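Long-range contacts in uroporphyrinogen III cosynthase (HemD) (Helicobacter pylori, PDB 3P9Z), which probably catalyses the cyclisation of the linear tetrapyrrole hydroxymethylbilane to uroporphyrinogen III, a step of haem biosynthesis: residues F26-L31 with L52-K57; P37-I42 with E109-L114; L41-K46 with I68-L73; V113-A118 with F136-V141. All blocks are in the same frame, centred on the assembly; numbering follows the deposited sequence. Where two conformers were deposited one is given.

Contact 1: residues F26-L31 with L52-K57; sequences FCYYPL and LLETLK
Tyr28, Pro30 and Leu31 pack against Leu52, Glu54, Thr55 and Leu56 where strand 19-28 runs out into a loop beside the C-terminal end of helix 46-55, a strand-helix layer of an alpha/beta domain. The buried part is aliphatic. Leu31 has its CG anti to the backbone N (chi1 -179°), which sends one methyl, CD2, to within 4.2 Å of CD2 of Leu52, while its CB lies 4.3 Å from CD1 of Leu56. Leu65 of helix 60-66 touches all three leucines and completes this small buried cluster, and Ala139 of strand 135-146 meets Leu31 as well.

Toward solvent the contact turns polar and is bridged by water. Glu54, extended beyond CG, brings its carboxylate to the ring edge of Tyr28, OE2 lying 3.6 Å from CD2. The two side chains cross at about a right angle and their planes are 73° apart, so the carboxylate stands steeply against the ring. Pro30 is exposed and lies with its CA 3.9 Å from CB of Thr55, whose methyl CG2 turns instead to CB of Tyr28, 3.8 Å away. The hydroxyl of Thr55 hydrogen-bonds to the carbonyl of Ser51, one turn back in the helix. A water joins the two segments, 2.6 Å from Thr55 OG1 and donating to the carbonyl O of Tyr29 over 2.7 Å.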
loop_
_atom_site.group_PDB
_atom_site.type_symbol
_atom_site.label_atom_id
_atom_site.label_comp_id
_atom_site.label_asym_id
_atom_site.label_seq_id
_atom_site.Cartn_x
_atom_site.Cartn_y
_atom_site.Cartn_z
ATOM N N PHE A 26 0.479 8.818 4.710
ATOM C CA PHE A 26 1.478 7.968 5.325
ATOM C C PHE A 26 2.234 8.730 6.374
ATOM O O PHE A 26 2.631 9.868 6.170
ATOM C CB PHE A 26 2.409 7.365 4.268
ATOM C CG PHE A 26 1.745 6.317 3.438
ATOM C CD1 PHE A 26 1.518 5.051 3.955
ATOM C CD2 PHE A 26 1.285 6.613 2.159
ATOM C CE1 PHE A 26 0.863 4.072 3.193
ATOM C CE2 PHE A 26 0.635 5.648 1.398
ATOM C CZ PHE A 26 0.426 4.378 1.915
ATOM N N CYS A 27 2.358 8.113 7.530
ATOM C CA CYS A 27 3.133 8.697 8.607
ATOM C C CYS A 27 4.369 7.834 8.848
ATOM O O CYS A 27 4.299 6.610 8.894
ATOM C CB CYS A 27 2.276 8.882 9.860
ATOM S SG CYS A 27 0.831 9.965 9.571
ATOM N N TYR A 28 5.516 8.495 8.950
ATOM C CA TYR A 28 6.802 7.805 9.062
ATOM C C TYR A 28 7.346 7.789 10.481
ATOM O O TYR A 28 7.259 8.797 11.187
ATOM C CB TYR A 28 7.827 8.434 8.134
ATOM C CG TYR A 28 7.524 8.302 6.665
ATOM C CD1 TYR A 28 6.717 7.270 6.172
ATOM C CD2 TYR A 28 8.084 9.185 5.758
ATOM C CE1 TYR A 28 6.459 7.150 4.801
ATOM C CE2 TYR A 28 7.840 9.070 4.397
ATOM C CZ TYR A 28 7.035 8.057 3.930
ATOM O OH TYR A 28 6.811 7.976 2.582
ATOM N N TYR A 29 7.882 6.633 10.886
ATOM C CA TYR A 29 8.484 6.441 12.201
ATOM C C TYR A 29 9.948 6.047 12.052
ATOM O O TYR A 29 10.275 5.113 11.315
ATOM C CB TYR A 29 7.745 5.367 13.003
ATOM C CG TYR A 29 6.259 5.585 13.098
ATOM C CD1 TYR A 29 5.734 6.628 13.869
ATOM C CD2 TYR A 29 5.375 4.765 12.415
ATOM C CE1 TYR A 29 4.364 6.835 13.952
ATOM C CE2 TYR A 29 4.005 4.961 12.495
ATOM C CZ TYR A 29 3.507 5.992 13.264
ATOM O OH TYR A 29 2.147 6.189 13.333
ATOM N N PRO A 30 10.843 6.771 12.740
ATOM C CA PRO A 30 12.266 6.436 12.663
ATOM C C PRO A 30 12.560 5.001 13.115
ATOM O O PRO A 30 11.905 4.466 14.011
ATOM C CB PRO A 30 12.917 7.453 13.621
ATOM C CG PRO A 30 12.001 8.623 13.586
ATOM C CD PRO A 30 10.614 7.988 13.545
ATOM N N LEU A 31 13.535 4.386 12.471
ATOM C CA LEU A 31 14.010 3.082 12.892
ATOM C C LEU A 31 14.988 3.271 14.044
ATOM O O LEU A 31 16.091 3.821 13.866
ATOM C CB LEU A 31 14.655 2.349 11.716
ATOM C CG LEU A 31 15.194 0.947 11.953
ATOM C CD1 LEU A 31 14.049 -0.047 12.180
ATOM C CD2 LEU A 31 16.059 0.567 10.751
ATOM N N LEU A 52 12.280 4.785 5.264
ATOM C CA LEU A 52 13.711 4.704 5.624
ATOM C C LEU A 52 14.521 5.837 4.993
ATOM O O LEU A 52 15.273 6.523 5.677
ATOM C CB LEU A 52 14.303 3.337 5.241
ATOM C CG LEU A 52 13.804 2.100 5.994
ATOM C CD1 LEU A 52 14.484 0.868 5.433
ATOM C CD2 LEU A 52 14.040 2.208 7.508
ATOM N N LEU A 53 14.325 6.044 3.695
ATOM C CA LEU A 53 14.948 7.144 2.964
ATOM C C LEU A 53 14.766 8.534 3.620
ATOM O O LEU A 53 15.712 9.331 3.672
ATOM C CB LEU A 53 14.434 7.162 1.518
ATOM C CG LEU A 53 14.866 5.964 0.664
ATOM C CD1 LEU A 53 14.170 5.992 -0.681
ATOM C CD2 LEU A 53 16.387 5.945 0.474
ATOM N N GLU A 54 13.563 8.808 4.124
ATOM C CA GLU A 54 13.254 10.101 4.730
ATOM C C GLU A 54 13.747 10.257 6.171
ATOM O O GLU A 54 14.425 11.236 6.488
ATOM C CB GLU A 54 11.750 10.417 4.640
ATOM C CG GLU A 54 11.400 11.801 5.173
ATOM C CD GLU A 54 9.964 12.233 4.890
ATOM O OE1 GLU A 54 9.556 12.232 3.702
ATOM O OE2 GLU A 54 9.251 12.596 5.862
ATOM N N THR A 55 13.400 9.312 7.047
ATOM C CA THR A 55 13.717 9.443 8.469
ATOM C C THR A 55 15.213 9.266 8.742
ATOM O O THR A 55 15.703 9.679 9.789
ATOM C CB THR A 55 12.971 8.417 9.335
ATOM O OG1 THR A 55 13.370 7.105 8.937
ATOM C CG2 THR A 55 11.445 8.564 9.206
ATOM N N LEU A 56 15.923 8.637 7.805
ATOM C CA LEU A 56 17.340 8.309 7.991
ATOM C C LEU A 56 18.257 8.919 6.926
ATOM O O LEU A 56 19.395 8.496 6.799
ATOM C CB LEU A 56 17.540 6.778 8.029
ATOM C CG LEU A 56 16.846 5.946 9.112
ATOM C CD1 LEU A 56 17.044 4.475 8.816
ATOM C CD2 LEU A 56 17.352 6.291 10.522
ATOM N N LYS A 57 17.761 9.902 6.173
ATOM C CA LYS A 57 18.528 10.554 5.094
ATOM C C LYS A 57 19.919 10.986 5.568
ATOM O O LYS A 57 20.053 11.573 6.645
ATOM C CB LYS A 57 17.759 11.757 4.518
HETATM O O HOH W 1 11.786 4.999 9.082
#

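Contact 2: residues P37-I42 with E109-L114; sequences PFNALI and EKKSVL
Ala40 and Leu41 pair in parallel with Val113 and Leu114, placing strand 40-43 beside strand 112-118 in the alpha/beta sheet. Backbone hydrogen bonds carry the pairing: Leu114 N gives to Ala40 O over 2.9 Å, and Ile42 N to Leu114 O over the same distance. Nearer the strand starts Ser112 O accepts from Ala40 N at a longer 3.3 Å and, weakly, from Asn39 N.

One side-chain bond extends this backbone pattern. With chi1 at 53°, Asn39 has its CG between backbone N and carbonyl carbon and turns OD1 back to Ser112 N, 2.9 Å away; the N-H meets OD1 in the plane of the amide, though the bond is bent to 142° at the hydrogen.

Apolar contacts cover both faces of the pair. On the face of Leu41 and Leu114, the Phe38 ring lies between two aliphatic groups: CB of Leu114 makes a CH-pi contact 3.9 Å from the ring centroid, and CB of Pro37 lies over the other face. Leu41 runs alongside Leu114, pointing the same way. On the face of Ala40 and Val113, CG1 of Val113 presses against CG2 of Ile42 at 3.4 Å, tighter than usual for two carbons.

Water forms the outer layer, bridging Pro37 O to Ser112 OG, Asn39 O to Lys111 NZ, and Asn39 ND2 to Lys110 O. Ser112 N, which has no main-chain acceptor across this pair, is thus satisfied by the Asn39 amide, carrying the parallel bonding one step further where the strands begin.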
loop_
_atom_site.group_PDB
_atom_site.type_symbol
_atom_site.label_atom_id
_atom_site.label_comp_id
_atom_site.label_asym_id
_atom_site.label_seq_id
_atom_site.Cartn_x
_atom_site.Cartn_y
_atom_site.Cartn_z
ATOM N N PRO A 37 22.664 -6.986 14.032
ATOM C CA PRO A 37 22.403 -8.437 14.054
ATOM C C PRO A 37 21.814 -9.059 12.780
ATOM O O PRO A 37 21.707 -10.289 12.708
ATOM C CB PRO A 37 21.381 -8.596 15.190
ATOM C CG PRO A 37 21.521 -7.351 16.009
ATOM C CD PRO A 37 21.860 -6.279 15.047
ATOM N N PHE A 38 21.438 -8.246 11.793
ATOM C CA PHE A 38 20.664 -8.766 10.647
ATOM C C PHE A 38 21.439 -8.882 9.340
ATOM O O PHE A 38 22.126 -7.933 8.929
ATOM C CB PHE A 38 19.387 -7.931 10.428
ATOM C CG PHE A 38 18.561 -7.779 11.672
ATOM C CD1 PHE A 38 17.678 -8.784 12.064
ATOM C CD2 PHE A 38 18.673 -6.627 12.458
ATOM C CE1 PHE A 38 16.931 -8.642 13.231
ATOM C CE2 PHE A 38 17.930 -6.466 13.624
ATOM C CZ PHE A 38 17.066 -7.474 14.021
ATOM N N ASN A 39 21.287 -10.024 8.666
ATOM C CA ASN A 39 21.877 -10.187 7.321
ATOM C C ASN A 39 20.844 -10.290 6.187
ATOM O O ASN A 39 21.190 -10.611 5.039
ATOM C CB ASN A 39 22.857 -11.381 7.268
ATOM C CG ASN A 39 22.242 -12.695 7.771
ATOM O OD1 ASN A 39 21.055 -12.768 8.127
ATOM N ND2 ASN A 39 23.069 -13.747 7.812
ATOM N N ALA A 40 19.584 -10.022 6.516
ATOM C CA ALA A 40 18.523 -9.940 5.523
ATOM C C ALA A 40 17.455 -8.959 5.958
ATOM O O ALA A 40 17.058 -8.932 7.128
ATOM C CB ALA A 40 17.884 -11.328 5.279
ATOM N N LEU A 41 16.978 -8.168 5.007
ATOM C CA LEU A 41 15.826 -7.318 5.244
ATOM C C LEU A 41 14.679 -7.824 4.379
ATOM O O LEU A 41 14.899 -8.378 3.294
ATOM C CB LEU A 41 16.122 -5.877 4.845
ATOM C CG LEU A 41 17.376 -5.147 5.351
ATOM C CD1 LEU A 41 17.457 -3.816 4.637
ATOM C CD2 LEU A 41 17.399 -4.959 6.882
ATOM N N ILE A 42 13.458 -7.615 4.844
ATOM C CA ILE A 42 12.314 -7.901 4.002
ATOM C C ILE A 42 11.292 -6.768 4.034
ATOM O O ILE A 42 11.034 -6.173 5.086
ATOM C CB ILE A 42 11.720 -9.315 4.282
ATOM C CG1 ILE A 42 10.605 -9.648 3.273
ATOM C CG2 ILE A 42 11.257 -9.475 5.746
ATOM C CD1 ILE A 42 10.328 -11.106 3.193
ATOM N N GLU A 109 15.779 -19.058 5.138
ATOM C CA GLU A 109 16.122 -20.060 6.140
ATOM C C GLU A 109 17.576 -19.832 6.544
ATOM O O GLU A 109 18.420 -19.531 5.701
ATOM C CB GLU A 109 15.919 -21.478 5.592
ATOM N N LYS A 110 17.850 -19.951 7.838
ATOM C CA LYS A 110 19.191 -19.752 8.394
ATOM C C LYS A 110 19.677 -18.296 8.369
ATOM O O LYS A 110 20.857 -18.038 8.624
ATOM C CB LYS A 110 20.223 -20.672 7.721
ATOM C CG LYS A 110 19.716 -22.073 7.377
ATOM C CD LYS A 110 20.340 -23.143 8.239
ATOM C CE LYS A 110 20.830 -24.279 7.366
ATOM N NZ LYS A 110 21.047 -25.520 8.140
ATOM N N LYS A 111 18.769 -17.350 8.110
ATOM C CA LYS A 111 19.099 -15.915 8.121
ATOM C C LYS A 111 18.490 -15.189 9.333
ATOM O O LYS A 111 17.463 -15.616 9.846
ATOM C CB LYS A 111 18.595 -15.224 6.849
ATOM C CG LYS A 111 19.107 -15.786 5.517
ATOM C CD LYS A 111 20.597 -15.629 5.329
ATOM C CE LYS A 111 21.033 -16.140 3.957
ATOM N NZ LYS A 111 21.435 -15.012 3.092
ATOM N N SER A 112 19.122 -14.091 9.766
ATOM C CA SER A 112 18.518 -13.144 10.725
ATOM C C SER A 112 17.853 -12.011 9.954
ATOM O O SER A 112 18.538 -11.171 9.374
ATOM C CB SER A 112 19.577 -12.546 11.637
ATOM O OG SER A 112 19.956 -13.488 12.613
ATOM N N VAL A 113 16.521 -12.000 9.974
ATOM C CA VAL A 113 15.715 -11.144 9.104
ATOM C C VAL A 113 15.063 -9.965 9.853
ATOM O O VAL A 113 14.519 -10.115 10.960
ATOM C CB VAL A 113 14.598 -11.965 8.401
ATOM C CG1 VAL A 113 13.790 -11.076 7.442
ATOM C CG2 VAL A 113 15.175 -13.179 7.665
ATOM N N LEU A 114 15.138 -8.791 9.244
ATOM C CA LEU A 114 14.474 -7.621 9.768
ATOM C C LEU A 114 13.380 -7.242 8.792
ATOM O O LEU A 114 13.653 -6.909 7.633
ATOM C CB LEU A 114 15.449 -6.457 9.923
ATOM C CG LEU A 114 14.851 -5.139 10.446
ATOM C CD1 LEU A 114 14.146 -5.301 11.833
ATOM C CD2 LEU A 114 15.952 -4.114 10.535
HETATM O O HOH W 2 21.230 -11.995 14.713
HETATM O O HOH W 3 22.283 -12.389 3.661
HETATM O O HOH W 4 22.407 -16.203 9.258
#

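Contact 3: residues L41-K46 with I68-L73; sequences LIFTSK and IPAYAL
Leu41 and Ile68 meet at about a right angle: the branch carbon CG of Leu41 sits 3.8 Å from the methyl CG2 of Ile68. On the same face as Leu41, Phe43 has its CG anti to the carbonyl carbon (chi1 -62°), and its ring leans back along the strand so that CE1 lies 4.1 Å from CB of Ala70; Tyr71 O is at the edge of that ring. Thr77 and Leu81 of helix 75-83 also pack on Phe43.

On the opposite face, shared with Ile42, Tyr71 sets its ring edge-on to the carbonyl O of Leu41, CD2 3.7 Å away; its side chain also touches Leu107 and Leu108. Beyond the strand ends, Thr44 and Leu73 lie side by side, the methyl CG2 of Thr44 3.6 Å from CD1 of Leu73. That leaves OG1 of Thr44 to bond with Tyr115 OH and a malonate ion, probably from the crystallisation liquor.

Backbone bonds run from Leu41 N to Pro69 O, Tyr71 N to Leu41 O and Phe43 N to Tyr71 O; the last, Leu73 N to Phe43 O, is weak. Such parallel pairing, with helices between the strands in sequence, is typical of an alpha/beta sheet.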
loop_
_atom_site.group_PDB
_atom_site.type_symbol
_atom_site.label_atom_id
_atom_site.label_comp_id
_atom_site.label_asym_id
_atom_site.label_seq_id
_atom_site.Cartn_x
_atom_site.Cartn_y
_atom_site.Cartn_z
ATOM N N LEU A 41 16.978 -8.168 5.007
ATOM C CA LEU A 41 15.826 -7.318 5.244
ATOM C C LEU A 41 14.679 -7.824 4.379
ATOM O O LEU A 41 14.899 -8.378 3.294
ATOM C CB LEU A 41 16.122 -5.877 4.845
ATOM C CG LEU A 41 17.376 -5.147 5.351
ATOM C CD1 LEU A 41 17.457 -3.816 4.637
ATOM C CD2 LEU A 41 17.399 -4.959 6.882
ATOM N N ILE A 42 13.458 -7.615 4.844
ATOM C CA ILE A 42 12.314 -7.901 4.002
ATOM C C ILE A 42 11.292 -6.768 4.034
ATOM O O ILE A 42 11.034 -6.173 5.086
ATOM C CB ILE A 42 11.720 -9.315 4.282
ATOM C CG1 ILE A 42 10.605 -9.648 3.273
ATOM C CG2 ILE A 42 11.257 -9.475 5.746
ATOM C CD1 ILE A 42 10.328 -11.106 3.193
ATOM N N PHE A 43 10.757 -6.464 2.851
ATOM C CA PHE A 43 9.778 -5.418 2.633
ATOM C C PHE A 43 8.582 -6.010 1.890
ATOM O O PHE A 43 8.754 -6.886 1.032
ATOM C CB PHE A 43 10.377 -4.307 1.750
ATOM C CG PHE A 43 11.576 -3.616 2.355
ATOM C CD1 PHE A 43 12.848 -4.179 2.258
ATOM C CD2 PHE A 43 11.429 -2.392 3.002
ATOM C CE1 PHE A 43 13.977 -3.537 2.811
ATOM C CE2 PHE A 43 12.547 -1.726 3.552
ATOM C CZ PHE A 43 13.816 -2.298 3.459
ATOM N N THR A 44 7.385 -5.540 2.231
ATOM C CA THR A 44 6.171 -5.881 1.486
ATOM C C THR A 44 5.624 -4.652 0.758
ATOM O O THR A 44 4.821 -4.789 -0.145
ATOM C CB THR A 44 5.058 -6.394 2.409
ATOM O OG1 THR A 44 4.820 -5.418 3.422
ATOM C CG2 THR A 44 5.439 -7.695 3.063
ATOM N N SER A 45 6.052 -3.454 1.154
ATOM C CA SER A 45 5.562 -2.212 0.527
ATOM C C SER A 45 6.693 -1.237 0.188
ATOM O O SER A 45 7.673 -1.127 0.926
ATOM C CB SER A 45 4.561 -1.517 1.455
ATOM O OG SER A 45 4.295 -0.193 1.015
ATOM N N LYS A 46 6.541 -0.501 -0.906
ATOM C CA LYS A 46 7.455 0.595 -1.209
ATOM C C LYS A 46 7.438 1.697 -0.128
ATOM O O LYS A 46 8.398 2.464 0.028
ATOM C CB LYS A 46 7.152 1.171 -2.593
ATOM C CG LYS A 46 5.807 1.920 -2.696
ATOM C CD LYS A 46 5.476 2.234 -4.166
ATOM C CE LYS A 46 4.108 2.882 -4.302
ATOM N NZ LYS A 46 3.846 3.189 -5.731
ATOM N N ILE A 68 22.614 -4.266 3.521
ATOM C CA ILE A 68 22.112 -5.559 3.970
ATOM C C ILE A 68 21.205 -6.145 2.889
ATOM O O ILE A 68 20.225 -5.500 2.494
ATOM C CB ILE A 68 21.357 -5.447 5.326
ATOM C CG1 ILE A 68 22.287 -4.901 6.412
ATOM C CG2 ILE A 68 20.739 -6.808 5.728
ATOM C CD1 ILE A 68 21.569 -4.386 7.683
ATOM N N PRO A 69 21.533 -7.352 2.390
ATOM C CA PRO A 69 20.701 -7.936 1.319
ATOM C C PRO A 69 19.195 -7.853 1.630
ATOM O O PRO A 69 18.756 -8.259 2.711
ATOM C CB PRO A 69 21.193 -9.387 1.230
ATOM C CG PRO A 69 22.643 -9.320 1.742
ATOM C CD PRO A 69 22.628 -8.263 2.814
ATOM N N ALA A 70 18.442 -7.301 0.673
ATOM C CA ALA A 70 17.023 -7.015 0.824
ATOM C C ALA A 70 16.164 -7.907 -0.082
ATOM O O ALA A 70 16.485 -8.110 -1.266
ATOM C CB ALA A 70 16.753 -5.533 0.512
ATOM N N TYR A 71 15.089 -8.432 0.503
ATOM C CA TYR A 71 14.130 -9.291 -0.166
ATOM C C TYR A 71 12.802 -8.556 -0.234
ATOM O O TYR A 71 12.501 -7.700 0.621
ATOM C CB TYR A 71 13.974 -10.609 0.589
ATOM C CG TYR A 71 15.236 -11.466 0.567
ATOM C CD1 TYR A 71 15.348 -12.537 -0.314
ATOM C CD2 TYR A 71 16.307 -11.192 1.415
ATOM C CE1 TYR A 71 16.482 -13.313 -0.346
ATOM C CE2 TYR A 71 17.455 -11.961 1.397
ATOM C CZ TYR A 71 17.535 -13.012 0.513
ATOM O OH TYR A 71 18.658 -13.766 0.466
ATOM N N ALA A 72 12.024 -8.855 -1.273
ATOM C CA ALA A 72 10.723 -8.241 -1.431
ATOM C C ALA A 72 9.729 -9.273 -1.934
ATOM O O ALA A 72 10.106 -10.282 -2.529
ATOM C CB ALA A 72 10.803 -7.063 -2.386
ATOM N N LEU A 73 8.458 -9.017 -1.700
ATOM C CA LEU A 73 7.444 -9.998 -2.029
ATOM C C LEU A 73 6.830 -9.774 -3.403
ATOM O O LEU A 73 6.205 -10.679 -3.971
ATOM C CB LEU A 73 6.378 -10.040 -0.938
ATOM C CG LEU A 73 6.785 -10.843 0.295
ATOM C CD1 LEU A 73 5.678 -10.789 1.298
ATOM C CD2 LEU A 73 7.088 -12.306 -0.058
#

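Contact 4: residues V113-A118 with F136-V141; sequences VLYLRA and FKQAVV
Tyr115 and Arg117 lie against Gln138 across the parallel pairing that closes a beta-alpha-beta unit, in which helix 125-131 connects strand 112-118 to strand 135-146. Tyr115 and Gln138 run side by side with ring and amide planes only 14° apart, the amide at the ring edge. CB of Arg117 lies over one face of that ring, toward its rim. The Arg117 chain bends at its third torsion, bringing its guanidinium beside the Gln138 amide, the planes 63° apart.

Beneath them five backbone hydrogen bonds alternate between the strands, from Lys137 N to Val113 O (2.8 Å) through Tyr115 N to Lys137 O, almost straight at 179°, to Val141 N to Arg117 O (2.9 Å). On the face of Leu114, Leu116 and Ala139 the contacts are apolar: CD2 of Leu116 reaches CG1 of Val141 at 4.1 Å and CD1 of Leu114 reaches CB of Ala139 at 4.4 Å.

Further out, Leu125 and Asp126 of the connecting helix touch Tyr115 and Gln138 respectively. Arg117 is steadied by its own strand end and the loop beyond: NH2 bonds to Glu120 O, and NE donates to Ala118 O at 2.6 Å, close to the guanidinium plane.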
loop_
_atom_site.group_PDB
_atom_site.type_symbol
_atom_site.label_atom_id
_atom_site.label_comp_id
_atom_site.label_asym_id
_atom_site.label_seq_id
_atom_site.Cartn_x
_atom_site.Cartn_y
_atom_site.Cartn_z
ATOM N N VAL A 113 16.521 -12.000 9.974
ATOM C CA VAL A 113 15.715 -11.144 9.104
ATOM C C VAL A 113 15.063 -9.965 9.853
ATOM O O VAL A 113 14.519 -10.115 10.960
ATOM C CB VAL A 113 14.598 -11.965 8.401
ATOM C CG1 VAL A 113 13.790 -11.076 7.442
ATOM C CG2 VAL A 113 15.175 -13.179 7.665
ATOM N N LEU A 114 15.138 -8.791 9.244
ATOM C CA LEU A 114 14.474 -7.621 9.768
ATOM C C LEU A 114 13.380 -7.242 8.792
ATOM O O LEU A 114 13.653 -6.909 7.633
ATOM C CB LEU A 114 15.449 -6.457 9.923
ATOM C CG LEU A 114 14.851 -5.139 10.446
ATOM C CD1 LEU A 114 14.146 -5.301 11.833
ATOM C CD2 LEU A 114 15.952 -4.114 10.535
ATOM N N TYR A 115 12.147 -7.317 9.270
ATOM C CA TYR A 115 10.977 -6.950 8.481
ATOM C C TYR A 115 10.597 -5.492 8.742
ATOM O O TYR A 115 10.167 -5.146 9.833
ATOM C CB TYR A 115 9.818 -7.885 8.847
ATOM C CG TYR A 115 8.500 -7.594 8.176
ATOM C CD1 TYR A 115 8.438 -7.071 6.878
ATOM C CD2 TYR A 115 7.304 -7.903 8.821
ATOM C CE1 TYR A 115 7.203 -6.827 6.255
ATOM C CE2 TYR A 115 6.068 -7.674 8.211
ATOM C CZ TYR A 115 6.020 -7.140 6.935
ATOM O OH TYR A 115 4.785 -6.914 6.349
ATOM N N LEU A 116 10.746 -4.642 7.732
ATOM C CA LEU A 116 10.364 -3.229 7.866
ATOM C C LEU A 116 8.926 -3.088 7.393
ATOM O O LEU A 116 8.618 -3.293 6.206
ATOM C CB LEU A 116 11.355 -2.316 7.115
ATOM C CG LEU A 116 12.756 -2.648 7.698
ATOM C CD1 LEU A 116 13.897 -2.620 6.709
ATOM C CD2 LEU A 116 13.134 -1.888 8.973
ATOM N N ARG A 117 8.036 -2.773 8.329
ATOM C CA ARG A 117 6.613 -3.017 8.105
ATOM C C ARG A 117 5.676 -1.847 8.448
ATOM O O ARG A 117 6.085 -0.861 9.081
ATOM C CB ARG A 117 6.189 -4.270 8.886
ATOM C CG ARG A 117 6.270 -4.102 10.403
ATOM C CD ARG A 117 5.364 -5.089 11.145
ATOM N NE ARG A 117 3.944 -4.940 10.787
ATOM C CZ ARG A 117 3.028 -5.906 10.897
ATOM N NH1 ARG A 117 3.354 -7.118 11.352
ATOM N NH2 ARG A 117 1.771 -5.660 10.549
ATOM N N ALA A 118 4.422 -1.993 8.025
ATOM C CA ALA A 118 3.327 -1.120 8.405
ATOM C C ALA A 118 2.860 -1.423 9.826
ATOM O O ALA A 118 3.002 -2.548 10.322
ATOM C CB ALA A 118 2.172 -1.296 7.445
ATOM N N PHE A 136 13.282 -13.904 12.764
ATOM C CA PHE A 136 12.998 -12.533 12.333
ATOM C C PHE A 136 12.619 -11.594 13.487
ATOM O O PHE A 136 12.108 -12.035 14.523
ATOM C CB PHE A 136 11.908 -12.512 11.246
ATOM C CG PHE A 136 10.512 -12.690 11.780
ATOM C CD1 PHE A 136 10.048 -13.950 12.150
ATOM C CD2 PHE A 136 9.662 -11.587 11.928
ATOM C CE1 PHE A 136 8.747 -14.120 12.663
ATOM C CE2 PHE A 136 8.362 -11.745 12.435
ATOM C CZ PHE A 136 7.910 -13.014 12.803
ATOM N N LYS A 137 12.908 -10.312 13.290
ATOM C CA LYS A 137 12.344 -9.223 14.076
ATOM C C LYS A 137 11.549 -8.291 13.146
ATOM O O LYS A 137 11.807 -8.236 11.935
ATOM C CB LYS A 137 13.441 -8.446 14.827
ATOM C CG LYS A 137 14.137 -9.239 15.963
ATOM C CD LYS A 137 13.122 -9.757 17.017
ATOM C CE LYS A 137 13.791 -10.526 18.157
ATOM N NZ LYS A 137 14.554 -11.718 17.683
ATOM N N GLN A 138 10.577 -7.583 13.713
ATOM C CA GLN A 138 9.737 -6.628 12.978
ATOM C C GLN A 138 9.937 -5.244 13.551
ATOM O O GLN A 138 9.998 -5.090 14.776
ATOM C CB GLN A 138 8.261 -6.935 13.189
ATOM C CG GLN A 138 7.850 -8.328 12.891
ATOM C CD GLN A 138 6.348 -8.472 12.935
ATOM O OE1 GLN A 138 5.762 -8.709 13.991
ATOM N NE2 GLN A 138 5.725 -8.352 11.794
ATOM N N ALA A 139 10.017 -4.244 12.684
ATOM C CA ALA A 139 9.944 -2.852 13.123
ATOM C C ALA A 139 8.944 -2.105 12.256
ATOM O O ALA A 139 9.031 -2.125 11.028
ATOM C CB ALA A 139 11.307 -2.175 13.065
ATOM N N VAL A 140 8.003 -1.453 12.929
ATOM C CA VAL A 140 7.011 -0.582 12.331
ATOM C C VAL A 140 7.670 0.739 11.880
ATOM O O VAL A 140 8.131 1.531 12.701
ATOM C CB VAL A 140 5.900 -0.288 13.374
ATOM C CG1 VAL A 140 4.933 0.800 12.875
ATOM C CG2 VAL A 140 5.143 -1.598 13.742
ATOM N N VAL A 141 7.709 0.990 10.578
ATOM C CA VAL A 141 8.324 2.234 10.101
ATOM C C VAL A 141 7.327 3.175 9.428
ATOM O O VAL A 141 7.676 4.299 9.048
ATOM C CB VAL A 141 9.561 1.972 9.191
ATOM C CG1 VAL A 141 10.655 1.183 9.989
ATOM C CG2 VAL A 141 9.168 1.235 7.931
#

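Contacts 3, 2 and 4 join successive strands of one sheet, in the order 70-72, 40-43, 112-118 and 135-146, with neighbouring centres about 10 Å apart. Contacts 2 and 3 share Leu41 and Ile42; contacts 2 and 4 share Val113 and Leu114. Contact 1 follows at the next strand, 19-28, its centre 13 Å from that of contact 4: Leu31 CD1 lies 3.6 Å from Ala139 CB, and Leu52 CD1 3.7 Å from Phe43 CE2 of contact 3. Contacts 3 and 4 also meet at a malonate ion, probably from the crystallisation liquor, bound by the hydroxyls of Thr44 and Tyr115; it may mark a pocket.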